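Local coordinates for putative hemin storage protein (Bordetella bronchiseptica, PDB 6AU1) that cleaves deacetylated poly-beta-1,6-N-acetylglucosamine of bacterial biofilms through the glycoside hydrolase domain that makes up this chain, at residues 13-18 against 69-74; 44-49 against 73-78; 161-166 against 231-236; 266-271 against 298-303. All coordinates share one frame; numbering follows the deposited sequence.

Contact 1: residues 13-18 against 69-74. With SO4 (sulfate ion), chain C.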
loop_
_atom_site.group_PDB
_atom_site.type_symbol
_atom_site.label_atom_id
_atom_site.label_comp_id
_atom_site.label_asym_id
_atom_site.label_seq_id
_atom_site.Cartn_x
_atom_site.Cartn_y
_atom_site.Cartn_z
ATOM N N ASP A 13 -5.900 -8.790 5.762
ATOM C CA ASP A 13 -7.118 -7.989 5.730
ATOM C C ASP A 13 -7.874 -8.083 7.041
ATOM O O ASP A 13 -8.260 -9.175 7.444
ATOM C CB ASP A 13 -8.045 -8.453 4.599
ATOM C CG ASP A 13 -7.401 -8.356 3.252
ATOM O OD1 ASP A 13 -7.278 -7.217 2.744
ATOM O OD2 ASP A 13 -7.027 -9.415 2.690
ATOM N N LEU A 14 -8.089 -6.949 7.705
ATOM C CA LEU A 14 -9.029 -6.929 8.828
ATOM C C LEU A 14 -10.451 -7.180 8.323
ATOM O O LEU A 14 -11.330 -7.570 9.100
ATOM C CB LEU A 14 -8.971 -5.605 9.580
ATOM C CG LEU A 14 -8.379 -5.703 10.989
ATOM C CD1 LEU A 14 -7.052 -6.375 10.920
ATOM C CD2 LEU A 14 -8.249 -4.350 11.665
ATOM N N ASP A 15 -10.691 -6.929 7.034
ATOM C CA ASP A 15 -11.986 -7.258 6.438
ATOM C C ASP A 15 -12.269 -8.765 6.533
ATOM O O ASP A 15 -13.421 -9.179 6.512
ATOM C CB ASP A 15 -12.060 -6.809 4.967
ATOM C CG ASP A 15 -12.028 -5.296 4.806
ATOM O OD1 ASP A 15 -12.450 -4.579 5.739
ATOM O OD2 ASP A 15 -11.592 -4.827 3.732
ATOM N N TYR A 16 -11.217 -9.578 6.637
ATOM C CA TYR A 16 -11.385 -11.028 6.778
ATOM C C TYR A 16 -11.649 -11.427 8.232
ATOM O O TYR A 16 -12.231 -12.483 8.497
ATOM C CB TYR A 16 -10.144 -11.792 6.295
ATOM C CG TYR A 16 -9.932 -11.953 4.796
ATOM C CD1 TYR A 16 -10.657 -11.220 3.857
ATOM C CD2 TYR A 16 -8.972 -12.854 4.321
ATOM C CE1 TYR A 16 -10.426 -11.379 2.493
ATOM C CE2 TYR A 16 -8.743 -13.021 2.955
ATOM C CZ TYR A 16 -9.465 -12.283 2.052
ATOM O OH TYR A 16 -9.223 -12.461 0.703
ATOM N N ILE A 17 -11.187 -10.601 9.163
ATOM C CA ILE A 17 -11.361 -10.867 10.597
ATOM C C ILE A 17 -12.736 -10.412 11.074
ATOM O O ILE A 17 -13.416 -11.119 11.838
ATOM C CB ILE A 17 -10.282 -10.149 11.437
ATOM C CG1 ILE A 17 -8.880 -10.585 10.988
ATOM C CG2 ILE A 17 -10.522 -10.366 12.950
ATOM C CD1 ILE A 17 -7.749 -9.828 11.660
ATOM N N TYR A 18 -13.129 -9.213 10.644
ATOM C CA TYR A 18 -14.389 -8.601 11.084
ATOM C C TYR A 18 -15.587 -9.535 10.954
ATOM O O TYR A 18 -15.736 -10.223 9.945
ATOM C CB TYR A 18 -14.680 -7.317 10.279
ATOM C CG TYR A 18 -16.047 -6.763 10.624
ATOM C CD1 TYR A 18 -16.249 -6.076 11.808
ATOM C CD2 TYR A 18 -17.144 -6.981 9.796
ATOM C CE1 TYR A 18 -17.502 -5.592 12.157
ATOM C CE2 TYR A 18 -18.407 -6.499 10.137
ATOM C CZ TYR A 18 -18.575 -5.806 11.317
ATOM O OH TYR A 18 -19.820 -5.322 11.676
ATOM N N PRO A 69 -16.232 7.211 10.475
ATOM C CA PRO A 69 -16.830 6.218 11.375
ATOM C C PRO A 69 -15.950 4.987 11.499
ATOM O O PRO A 69 -15.175 4.649 10.604
ATOM C CB PRO A 69 -18.158 5.865 10.696
ATOM C CG PRO A 69 -18.451 7.002 9.792
ATOM C CD PRO A 69 -17.130 7.565 9.362
ATOM N N MET A 70 -16.071 4.323 12.634
ATOM C CA MET A 70 -15.323 3.112 12.889
ATOM C C MET A 70 -16.234 1.905 12.622
ATOM O O MET A 70 -17.343 1.825 13.174
ATOM C CB MET A 70 -14.816 3.151 14.340
ATOM C CG MET A 70 -13.884 2.063 14.751
ATOM S SD MET A 70 -13.191 2.383 16.399
ATOM C CE MET A 70 -14.641 2.767 17.352
ATOM N N ARG A 71 -15.789 0.988 11.761
ATOM C CA ARG A 71 -16.544 -0.233 11.489
ATOM C C ARG A 71 -16.473 -1.177 12.679
ATOM O O ARG A 71 -17.433 -1.868 13.010
ATOM C CB ARG A 71 -16.015 -0.951 10.237
ATOM C CG ARG A 71 -16.924 -2.102 9.801
ATOM C CD ARG A 71 -16.421 -2.780 8.538
ATOM N NE ARG A 71 -17.424 -3.678 7.970
ATOM C CZ ARG A 71 -17.140 -4.761 7.253
ATOM N NH1 ARG A 71 -15.869 -5.104 7.035
ATOM N NH2 ARG A 71 -18.124 -5.505 6.763
ATOM N N ALA A 72 -15.300 -1.211 13.295
ATOM C CA ALA A 72 -15.064 -1.993 14.506
ATOM C C ALA A 72 -13.792 -1.472 15.130
ATOM O O ALA A 72 -12.883 -1.049 14.414
ATOM C CB ALA A 72 -14.940 -3.486 14.194
ATOM N N ASP A 73 -13.708 -1.505 16.457
ATOM C CA ASP A 73 -12.468 -1.108 17.116
ATOM C C ASP A 73 -11.546 -2.318 17.161
ATOM O O ASP A 73 -11.522 -3.056 18.153
ATOM C CB ASP A 73 -12.745 -0.578 18.529
ATOM C CG ASP A 73 -11.576 0.196 19.105
ATOM O OD1 ASP A 73 -10.472 0.162 18.517
ATOM O OD2 ASP A 73 -11.757 0.839 20.164
ATOM N N LEU A 74 -10.786 -2.525 16.087
ATOM C CA LEU A 74 -10.194 -3.834 15.861
ATOM C C LEU A 74 -8.695 -3.784 15.615
ATOM O O LEU A 74 -7.986 -4.732 15.942
ATOM C CB LEU A 74 -10.898 -4.508 14.671
ATOM C CG LEU A 74 -10.585 -5.959 14.323
ATOM C CD1 LEU A 74 -10.798 -6.865 15.524
ATOM C CD2 LEU A 74 -11.490 -6.394 13.162
HETATM S S SO4 C . -21.211 -4.164 8.644
HETATM O O1 SO4 C . -20.180 -3.218 9.068
HETATM O O2 SO4 C . -20.801 -4.818 7.403
HETATM O O3 SO4 C . -22.463 -3.432 8.412
HETATM O O4 SO4 C . -21.417 -5.180 9.670
HETATM O O HOH W 1 -15.463 -7.560 5.635
HETATM O O HOH W 2 -19.955 -2.060 11.811
#
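The CD2 branch of Leu14 lies beside CG and CB of Leu74, and Leu14 CG comes 3.9 Å from Leu74 CD2; branched aliphatic residues suit this inner end, where Leu46 and Phe75 also pack on Leu14. Asp15 OD1 faces Arg71 NH1 at 3.7 Å, a long salt bridge, and its stronger partner is the hydroxyl of Tyr62, which also bonds Arg71 NH1. A water donates to Asp15 O (2.7 Å) and accepts from the same NH1. In this TIM-barrel-type fold the short helical turn after strand 8-12 meets the long loop after the adjacent parallel strand 43-47. Ile17 adds its CG2 branch against Leu74 CD2. Tyr18, its CG anti to the backbone N (chi1 174°), stacks on the Arg71 guanidinium with a 30° tilt, CD2 lying over the guanidinium's centre, while Ala72 CB touches the ring edge 3.8 Å from CD1. A sulfate, probably from the crystallisation liquor, accepts from Tyr18 OH at O4 (2.6 Å), Arg71 NE and, almost straight (175°), Arg71 NH2.

Contact 2: residues 44-49 against 73-78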
loop_
_atom_site.group_PDB
_atom_site.type_symbol
_atom_site.label_atom_id
_atom_site.label_comp_id
_atom_site.label_asym_id
_atom_site.label_seq_id
_atom_site.Cartn_x
_atom_site.Cartn_y
_atom_site.Cartn_z
ATOM N N VAL A 44 3.879 -8.531 9.876
ATOM C CA VAL A 44 2.549 -8.537 9.271
ATOM C C VAL A 44 2.170 -7.117 8.883
ATOM O O VAL A 44 2.274 -6.192 9.695
ATOM C CB VAL A 44 1.488 -9.128 10.223
ATOM C CG1 VAL A 44 0.057 -8.870 9.688
ATOM C CG2 VAL A 44 1.755 -10.610 10.410
ATOM N N TYR A 45 1.753 -6.943 7.630
ATOM C CA TYR A 45 1.233 -5.667 7.168
ATOM C C TYR A 45 -0.273 -5.682 7.394
ATOM O O TYR A 45 -0.987 -6.383 6.689
ATOM C CB TYR A 45 1.543 -5.446 5.684
ATOM C CG TYR A 45 3.014 -5.263 5.351
ATOM C CD1 TYR A 45 3.976 -5.137 6.345
ATOM C CD2 TYR A 45 3.424 -5.164 4.024
ATOM C CE1 TYR A 45 5.325 -4.958 6.016
ATOM C CE2 TYR A 45 4.753 -4.980 3.691
ATOM C CZ TYR A 45 5.695 -4.870 4.684
ATOM O OH TYR A 45 7.017 -4.683 4.334
ATOM N N LEU A 46 -0.740 -4.932 8.388
ATOM C CA LEU A 46 -2.091 -5.121 8.897
ATOM C C LEU A 46 -3.039 -3.982 8.476
ATOM O O LEU A 46 -2.821 -2.822 8.812
ATOM C CB LEU A 46 -2.042 -5.250 10.428
ATOM C CG LEU A 46 -3.374 -5.625 11.076
ATOM C CD1 LEU A 46 -3.784 -7.033 10.637
ATOM C CD2 LEU A 46 -3.235 -5.560 12.602
ATOM N N GLN A 47 -4.090 -4.339 7.740
ATOM C CA GLN A 47 -5.098 -3.381 7.271
ATOM C C GLN A 47 -5.707 -2.584 8.422
ATOM O O GLN A 47 -6.223 -3.176 9.372
ATOM C CB GLN A 47 -6.202 -4.135 6.533
ATOM C CG GLN A 47 -7.094 -3.267 5.643
ATOM C CD GLN A 47 -8.300 -4.041 5.131
ATOM O OE1 GLN A 47 -8.704 -5.038 5.722
ATOM N NE2 GLN A 47 -8.895 -3.567 4.040
ATOM N N ALA A 48 -5.671 -1.251 8.338
ATOM C CA ALA A 48 -6.237 -0.426 9.407
ATOM C C ALA A 48 -7.540 0.247 8.970
ATOM O O ALA A 48 -8.202 0.919 9.771
ATOM C CB ALA A 48 -5.211 0.629 9.862
ATOM N N PHE A 49 -7.884 0.051 7.696
ATOM C CA PHE A 49 -9.076 0.644 7.065
ATOM C C PHE A 49 -10.017 -0.459 6.573
ATOM O O PHE A 49 -9.597 -1.604 6.407
ATOM C CB PHE A 49 -8.656 1.547 5.890
ATOM C CG PHE A 49 -7.967 0.807 4.768
ATOM C CD1 PHE A 49 -6.628 0.444 4.875
ATOM C CD2 PHE A 49 -8.663 0.471 3.610
ATOM C CE1 PHE A 49 -5.978 -0.235 3.841
ATOM C CE2 PHE A 49 -8.034 -0.212 2.578
ATOM C CZ PHE A 49 -6.682 -0.568 2.691
ATOM N N ASP A 73 -13.708 -1.505 16.457
ATOM C CA ASP A 73 -12.468 -1.108 17.116
ATOM C C ASP A 73 -11.546 -2.318 17.161
ATOM O O ASP A 73 -11.522 -3.056 18.153
ATOM C CB ASP A 73 -12.745 -0.578 18.529
ATOM C CG ASP A 73 -11.576 0.196 19.105
ATOM O OD1 ASP A 73 -10.472 0.162 18.517
ATOM O OD2 ASP A 73 -11.757 0.839 20.164
ATOM N N LEU A 74 -10.786 -2.525 16.087
ATOM C CA LEU A 74 -10.194 -3.834 15.861
ATOM C C LEU A 74 -8.695 -3.784 15.615
ATOM O O LEU A 74 -7.986 -4.732 15.942
ATOM C CB LEU A 74 -10.898 -4.508 14.671
ATOM C CG LEU A 74 -10.585 -5.959 14.323
ATOM C CD1 LEU A 74 -10.798 -6.865 15.524
ATOM C CD2 LEU A 74 -11.490 -6.394 13.162
ATOM N N PHE A 75 -8.201 -2.704 15.010
ATOM C CA PHE A 75 -6.779 -2.674 14.664
ATOM C C PHE A 75 -5.878 -2.802 15.900
ATOM O O PHE A 75 -4.920 -3.587 15.897
ATOM C CB PHE A 75 -6.404 -1.398 13.900
ATOM C CG PHE A 75 -4.952 -1.359 13.513
ATOM C CD1 PHE A 75 -4.521 -1.989 12.359
ATOM C CD2 PHE A 75 -4.011 -0.752 14.339
ATOM C CE1 PHE A 75 -3.167 -1.979 11.995
ATOM C CE2 PHE A 75 -2.659 -0.748 14.003
ATOM C CZ PHE A 75 -2.233 -1.366 12.830
ATOM N N ASN A 76 -6.167 -2.037 16.950
ATOM C CA ASN A 76 -5.302 -2.068 18.127
ATOM C C ASN A 76 -5.199 -3.479 18.713
ATOM O O ASN A 76 -4.108 -3.935 19.068
ATOM C CB ASN A 76 -5.791 -1.083 19.208
ATOM C CG ASN A 76 -7.111 -1.508 19.852
ATOM O OD1 ASN A 76 -8.090 -1.795 19.159
ATOM N ND2 ASN A 76 -7.136 -1.560 21.196
ATOM N N ARG A 77 -6.320 -4.184 18.809
ATOM C CA ARG A 77 -6.266 -5.470 19.505
ATOM C C ARG A 77 -5.639 -6.569 18.631
ATOM O O ARG A 77 -4.948 -7.439 19.145
ATOM C CB ARG A 77 -7.654 -5.874 20.006
ATOM C CG ARG A 77 -8.626 -6.328 18.943
ATOM C CD ARG A 77 -10.071 -5.991 19.363
ATOM N NE ARG A 77 -10.365 -6.279 20.775
ATOM C CZ ARG A 77 -10.892 -7.416 21.228
ATOM N NH1 ARG A 77 -11.174 -8.403 20.387
ATOM N NH2 ARG A 77 -11.138 -7.567 22.527
ATOM N N VAL A 78 -5.815 -6.492 17.316
ATOM C CA VAL A 78 -5.176 -7.469 16.435
ATOM C C VAL A 78 -3.677 -7.207 16.390
ATOM O O VAL A 78 -2.876 -8.143 16.423
ATOM C CB VAL A 78 -5.779 -7.440 15.029
ATOM C CG1 VAL A 78 -5.046 -8.401 14.096
ATOM C CG2 VAL A 78 -7.277 -7.793 15.114
#
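Apolar packing carries most of this contact, with Leu46 and Phe75 at its heart. The CD2 methyl of Leu46 rests 3.6 Å from Phe75 CE1. The same methyl reaches Val78 CG1 at 3.7 Å, so it touches both residues, which lie three apart and hence on the same side of the helix. Ala48 CB meets the ring obliquely, 3.7 Å from Phe75 CD1; its short side chain allows the ring to come this close to the backbone. Polar atoms enter only as backbone carbonyls at the rim of that ring. With CG anti to the backbone N (chi1 -179°), Phe75 sends its edge toward the strand, bringing CE1 3.3 Å from Leu46 O and CD1 3.6 Å from Gln47 O. Gln47 O lies in the ring plane and, buried, has no hydrogen-bonding partner in the model. Gln47 turns its own side chain away, to Asp15. Strand 43-47, helix 75-86 and the adjacent parallel strand 89-94 form a beta-alpha-beta crossover, the repeating unit of a TIM barrel.

Contact 3: residues 161-166 against 231-236. With EDO (1,2-ethanediol), chain G.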
loop_
_atom_site.group_PDB
_atom_site.type_symbol
_atom_site.label_atom_id
_atom_site.label_comp_id
_atom_site.label_asym_id
_atom_site.label_seq_id
_atom_site.Cartn_x
_atom_site.Cartn_y
_atom_site.Cartn_z
ATOM N N ASP A 161 -1.413 1.351 -2.007
ATOM C CA ASP A 161 -1.246 1.607 -3.441
ATOM C C ASP A 161 -2.262 2.612 -4.001
ATOM O O ASP A 161 -2.315 2.828 -5.210
ATOM C CB ASP A 161 -1.308 0.286 -4.243
ATOM C CG ASP A 161 -2.667 -0.435 -4.167
ATOM O OD1 ASP A 161 -3.694 0.165 -3.794
ATOM O OD2 ASP A 161 -2.704 -1.639 -4.515
ATOM N N ASP A 162 -3.040 3.259 -3.133
ATOM C CA ASP A 162 -4.015 4.238 -3.615
ATOM C C ASP A 162 -3.332 5.533 -4.024
ATOM O O ASP A 162 -3.930 6.355 -4.709
ATOM C CB ASP A 162 -5.078 4.547 -2.553
ATOM C CG ASP A 162 -4.519 5.346 -1.402
ATOM O OD1 ASP A 162 -3.546 4.881 -0.768
ATOM O OD2 ASP A 162 -5.037 6.445 -1.131
ATOM N N ALA A 163 -2.085 5.701 -3.588
ATOM C CA ALA A 163 -1.290 6.890 -3.868
ATOM C C ALA A 163 -0.727 6.847 -5.298
ATOM O O ALA A 163 0.449 6.543 -5.535
ATOM C CB ALA A 163 -0.171 7.023 -2.840
ATOM N N VAL A 164 -1.609 7.126 -6.245
ATOM C CA VAL A 164 -1.257 7.206 -7.659
ATOM C C VAL A 164 -1.862 8.478 -8.222
ATOM O O VAL A 164 -2.882 8.947 -7.728
ATOM C CB VAL A 164 -1.779 5.996 -8.488
ATOM C CG1 VAL A 164 -1.044 4.727 -8.120
ATOM C CG2 VAL A 164 -3.297 5.823 -8.316
ATOM N N LEU A 165 -1.219 9.021 -9.254
ATOM C CA LEU A 165 -1.766 10.122 -10.047
ATOM C C LEU A 165 -1.464 9.830 -11.509
ATOM O O LEU A 165 -0.346 9.419 -11.826
ATOM C CB LEU A 165 -1.141 11.461 -9.645
ATOM C CG LEU A 165 -1.425 11.995 -8.241
ATOM C CD1 LEU A 165 -0.516 13.175 -7.933
ATOM C CD2 LEU A 165 -2.901 12.407 -8.116
ATOM N N ASP A 166 -2.426 10.014 -12.413
ATOM C CA ASP A 166 -2.082 9.766 -13.813
ATOM C C ASP A 166 -1.686 11.065 -14.515
ATOM O O ASP A 166 -1.516 12.090 -13.863
ATOM C CB ASP A 166 -3.208 9.030 -14.553
ATOM C CG ASP A 166 -4.475 9.857 -14.730
ATOM O OD1 ASP A 166 -4.411 11.093 -14.833
ATOM O OD2 ASP A 166 -5.558 9.239 -14.801
ATOM N N VAL A 231 9.070 2.691 7.521
ATOM C CA VAL A 231 8.025 2.895 6.517
ATOM C C VAL A 231 8.259 2.111 5.229
ATOM O O VAL A 231 9.388 1.974 4.746
ATOM C CB VAL A 231 7.847 4.404 6.154
ATOM C CG1 VAL A 231 7.373 5.194 7.384
ATOM C CG2 VAL A 231 9.136 5.000 5.573
ATOM N N ALA A 232 7.165 1.589 4.684
ATOM C CA ALA A 232 7.169 0.936 3.381
ATOM C C ALA A 232 6.074 1.553 2.532
ATOM O O ALA A 232 5.133 2.149 3.070
ATOM C CB ALA A 232 6.954 -0.571 3.522
ATOM N N ARG A 233 6.185 1.424 1.219
ATOM C CA ARG A 233 5.095 1.875 0.347
ATOM C C ARG A 233 4.897 0.881 -0.788
ATOM O O ARG A 233 5.868 0.366 -1.334
ATOM C CB ARG A 233 5.382 3.278 -0.203
ATOM C CG ARG A 233 4.251 3.828 -1.120
ATOM C CD ARG A 233 4.422 5.324 -1.399
ATOM N NE ARG A 233 3.574 5.761 -2.511
ATOM C CZ ARG A 233 3.769 6.884 -3.197
ATOM N NH1 ARG A 233 4.764 7.710 -2.864
ATOM N NH2 ARG A 233 2.979 7.172 -4.229
ATOM N N ASN A 234 3.639 0.600 -1.128
ATOM C CA ASN A 234 3.327 -0.238 -2.286
ATOM C C ASN A 234 3.717 0.439 -3.593
ATOM O O ASN A 234 3.383 1.611 -3.828
ATOM C CB ASN A 234 1.829 -0.569 -2.353
ATOM C CG ASN A 234 1.399 -1.598 -1.333
ATOM O OD1 ASN A 234 0.388 -1.415 -0.672
ATOM N ND2 ASN A 234 2.135 -2.707 -1.236
ATOM N N LEU A 235 4.396 -0.320 -4.446
ATOM C CA LEU A 235 4.817 0.147 -5.764
ATOM C C LEU A 235 4.263 -0.801 -6.820
ATOM O O LEU A 235 4.415 -2.025 -6.708
ATOM C CB LEU A 235 6.352 0.200 -5.849
ATOM C CG LEU A 235 6.993 0.516 -7.205
ATOM C CD1 LEU A 235 6.571 1.903 -7.705
ATOM C CD2 LEU A 235 8.503 0.429 -7.085
ATOM N N TYR A 236 3.621 -0.236 -7.834
ATOM C CA TYR A 236 3.148 -1.024 -8.969
ATOM C C TYR A 236 4.309 -1.503 -9.847
ATOM O O TYR A 236 5.343 -0.847 -9.935
ATOM C CB TYR A 236 2.180 -0.201 -9.810
ATOM C CG TYR A 236 0.772 -0.161 -9.271
ATOM C CD1 TYR A 236 -0.112 -1.211 -9.514
ATOM C CD2 TYR A 236 0.318 0.922 -8.526
ATOM C CE1 TYR A 236 -1.411 -1.182 -9.025
ATOM C CE2 TYR A 236 -0.987 0.960 -8.036
ATOM C CZ TYR A 236 -1.838 -0.094 -8.289
ATOM O OH TYR A 236 -3.130 -0.065 -7.809
HETATM C C1 EDO G . -5.904 1.128 -6.198
HETATM O O1 EDO G . -5.621 1.485 -4.831
HETATM C C2 EDO G . -5.416 2.230 -7.133
HETATM O O2 EDO G . -3.984 2.249 -7.151
#
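Asp161 and Asn234 bring their CA atoms to 5.1 Å, the nearest backbone approach between the loop that leaves strand 156-159 and the neighbouring parallel strand 230-235. Both belong to the TIM-barrel-type fold, and the loop lies beyond the C-terminal ends of the strands, the end at which TIM-barrel glycosidases generally place their active sites. Just past the strand, the CB atoms of Asp161 and Asn234 pack against each other, 3.8 Å apart. Further along, Ala163 centres an inverse gamma turn, and its carbonyl receives Arg233 NH2 at 2.9 Å. That bond is bent (140° at the hydrogen) and its donor is tilted from the carbonyl plane, although Ala163 O itself lies close to the guanidinium plane. The long, extended arginine reaches from strand to loop; Tyr260 holds its NH1, and Gln251 gives the carbonyl a second donor. Val164 meets Tyr236 at about a right angle, its CG1 3.8 Å from CE2. With CG placed between the backbone N and the carbonyl carbon (chi1 64°), Asp161 brings its carboxylate nearly parallel to the Tyr236 ring (13°), with OD2 3.7 Å from Tyr236 OH. A 1,2-ethanediol, probably from the crystallisation liquor, joins the two residues: its O1 donates to Asp161 OD1, while its O2 accepts from Tyr236 OH at 2.6 Å and donates to Asp161 O, also at 2.6 Å.

Contact 4: residues 266-271 against 298-303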
loop_
_atom_site.group_PDB
_atom_site.type_symbol
_atom_site.label_atom_id
_atom_site.label_comp_id
_atom_site.label_asym_id
_atom_site.label_seq_id
_atom_site.Cartn_x
_atom_site.Cartn_y
_atom_site.Cartn_z
ATOM N N MET A 266 4.590 -4.811 -5.946
ATOM C CA MET A 266 3.502 -5.749 -6.176
ATOM C C MET A 266 3.857 -6.684 -7.338
ATOM O O MET A 266 3.555 -6.431 -8.507
ATOM C CB MET A 266 2.191 -4.975 -6.375
ATOM C CG MET A 266 1.833 -4.246 -5.063
ATOM S SD MET A 266 0.340 -3.247 -5.047
ATOM C CE MET A 266 0.799 -1.979 -6.218
ATOM N N ALA A 267 4.540 -7.766 -6.971
ATOM C CA ALA A 267 5.108 -8.725 -7.920
ATOM C C ALA A 267 4.059 -9.780 -8.235
ATOM O O ALA A 267 4.135 -10.920 -7.771
ATOM C CB ALA A 267 6.371 -9.359 -7.334
ATOM N N MET A 268 3.061 -9.362 -9.004
ATOM C CA MET A 268 1.825 -10.114 -9.158
ATOM C C MET A 268 1.452 -10.279 -10.629
ATOM O O MET A 268 0.575 -9.562 -11.141
ATOM C CB MET A 268 0.706 -9.407 -8.389
ATOM C CG MET A 268 0.998 -9.270 -6.886
ATOM S SD MET A 268 -0.299 -8.365 -6.018
ATOM C CE MET A 268 0.279 -8.432 -4.313
ATOM N N PRO A 269 2.118 -11.224 -11.316
ATOM C CA PRO A 269 1.907 -11.416 -12.760
ATOM C C PRO A 269 0.476 -11.823 -13.117
ATOM O O PRO A 269 0.006 -11.470 -14.190
ATOM C CB PRO A 269 2.908 -12.528 -13.124
ATOM C CG PRO A 269 3.246 -13.200 -11.810
ATOM C CD PRO A 269 3.174 -12.107 -10.785
ATOM N N ASN A 270 -0.208 -12.541 -12.231
ATOM C CA ASN A 270 -1.606 -12.901 -12.461
ATOM C C ASN A 270 -2.497 -11.652 -12.538
ATOM O O ASN A 270 -3.271 -11.484 -13.485
ATOM C CB ASN A 270 -2.086 -13.850 -11.356
ATOM C CG ASN A 270 -3.382 -14.553 -11.698
ATOM O OD1 ASN A 270 -4.449 -13.942 -11.713
ATOM N ND2 ASN A 270 -3.300 -15.855 -11.946
ATOM N N MET A 271 -2.381 -10.777 -11.542
ATOM C CA MET A 271 -3.102 -9.499 -11.537
ATOM C C MET A 271 -2.735 -8.641 -12.748
ATOM O O MET A 271 -3.583 -7.953 -13.316
ATOM C CB MET A 271 -2.815 -8.713 -10.253
ATOM C CG MET A 271 -3.331 -7.268 -10.303
ATOM S SD MET A 271 -2.317 -6.062 -9.414
ATOM C CE MET A 271 -3.109 -6.056 -7.809
ATOM N N ILE A 298 10.872 -5.473 -1.309
ATOM C CA ILE A 298 10.135 -6.663 -0.932
ATOM C C ILE A 298 9.241 -7.052 -2.095
ATOM O O ILE A 298 8.399 -6.264 -2.528
ATOM C CB ILE A 298 9.307 -6.425 0.332
ATOM C CG1 ILE A 298 10.236 -6.028 1.480
ATOM C CG2 ILE A 298 8.478 -7.656 0.689
ATOM C CD1 ILE A 298 9.515 -5.592 2.734
ATOM N N PHE A 299 9.455 -8.247 -2.632
ATOM C CA PHE A 299 8.632 -8.720 -3.732
ATOM C C PHE A 299 7.369 -9.322 -3.143
ATOM O O PHE A 299 7.375 -10.443 -2.634
ATOM C CB PHE A 299 9.399 -9.728 -4.596
ATOM C CG PHE A 299 10.553 -9.112 -5.338
ATOM C CD1 PHE A 299 11.773 -8.905 -4.699
ATOM C CD2 PHE A 299 10.412 -8.716 -6.655
ATOM C CE1 PHE A 299 12.826 -8.313 -5.370
ATOM C CE2 PHE A 299 11.474 -8.135 -7.348
ATOM C CZ PHE A 299 12.679 -7.928 -6.705
ATOM N N GLU A 300 6.291 -8.546 -3.194
ATOM C CA GLU A 300 5.034 -8.975 -2.595
ATOM C C GLU A 300 4.209 -9.759 -3.611
ATOM O O GLU A 300 3.726 -9.208 -4.599
ATOM C CB GLU A 300 4.253 -7.774 -2.071
ATOM C CG GLU A 300 3.025 -8.171 -1.290
ATOM C CD GLU A 300 2.454 -7.030 -0.479
ATOM O OE1 GLU A 300 2.815 -5.856 -0.723
ATOM O OE2 GLU A 300 1.632 -7.319 0.409
ATOM N N LEU A 301 4.061 -11.054 -3.349
ATOM C CA LEU A 301 3.410 -11.976 -4.278
ATOM C C LEU A 301 1.926 -12.070 -3.978
ATOM O O LEU A 301 1.497 -11.707 -2.883
ATOM C CB LEU A 301 4.042 -13.364 -4.162
ATOM C CG LEU A 301 5.553 -13.395 -4.362
ATOM C CD1 LEU A 301 6.108 -14.719 -3.887
ATOM C CD2 LEU A 301 5.863 -13.193 -5.847
ATOM N N GLN A 302 1.137 -12.556 -4.931
ATOM C CA GLN A 302 -0.282 -12.732 -4.645
ATOM C C GLN A 302 -0.596 -14.186 -4.317
ATOM O O GLN A 302 -0.125 -15.102 -4.990
ATOM C CB GLN A 302 -1.152 -12.243 -5.809
ATOM C CG GLN A 302 -1.014 -13.015 -7.108
ATOM C CD GLN A 302 -1.784 -12.351 -8.248
ATOM O OE1 GLN A 302 -1.184 -11.827 -9.184
ATOM N NE2 GLN A 302 -3.120 -12.367 -8.171
ATOM N N ALA A 303 -1.388 -14.384 -3.264
ATOM C CA ALA A 303 -1.812 -15.716 -2.850
ATOM C C ALA A 303 -3.242 -16.012 -3.300
ATOM O O ALA A 303 -3.736 -17.133 -3.146
ATOM C CB ALA A 303 -1.704 -15.858 -1.336
HETATM O O HOH W 3 2.656 -13.259 -7.333
#
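Phe299 presents its ring edge to Ala267, whose CB lies near the ring plane, 4.1 Å from CD2; alanine lets the chain come close to the ring edge and to Phe299 CB. The other flat group is the amide of Gln302. Asn270 CB stands above one side of it, 3.1 Å from Gln302 OE1, while at the edge Met271 N, in the first turn of helix 269-272, donates to an in-plane lone pair of OE1 (2.8 Å, 159°). The Gln302 NE2 end bonds Arg304 O, so both ends of the amide are engaged and its rotation is fixed; glutamine suits the place because it can accept and donate at once. Between the backbones, Met266 and Glu300 form a parallel bridge, and Ala267 N bonds Glu300 O at 2.9 Å. Beyond it the chains spread, and a water fills in, donating to Ala267 O (2.8 Å) and accepting from Gln302 N (2.9 Å). Met268, extended beyond CG, crosses over strand 298-302, its CG near Gln302 CB and its CE 3.5 Å from Glu300 O; a long unbranched thioether can lie over the backbone here. Leu301 CD2 touches Ala267 O. Strand 262-266 lies between strands 230-235 and 297-305 of the barrel; outside it, helix 277-290 covers Ala267, Pro269 and Leu301, and helix 314-326 packs on Phe299, Pro269 and Leu301.

How the contacts relate
Contacts 2, 3 and 4 are buried, whereas contact 1 is partly open at the periphery, about 17 Å from the chain centre; its chemistry includes charged and water-mediated contacts, in keeping with that place, with contact 2 almost purely apolar beneath it. These two share Asp73 and Leu74, and Gln47 of contact 2 hydrogen-bonds Asp15 of contact 1. Contacts 3 and 4 hold consecutive strands of the same sheet: Leu235 O accepts a hydrogen bond from Met266 N, and Met266 also packs on Asp161 and Tyr236. Contact 4 alone has a beta bridge between its segments, while contact 3 joins strand to loop through a buried arginine. Tyr45 of contact 2 also packs against Ala232 of contact 3.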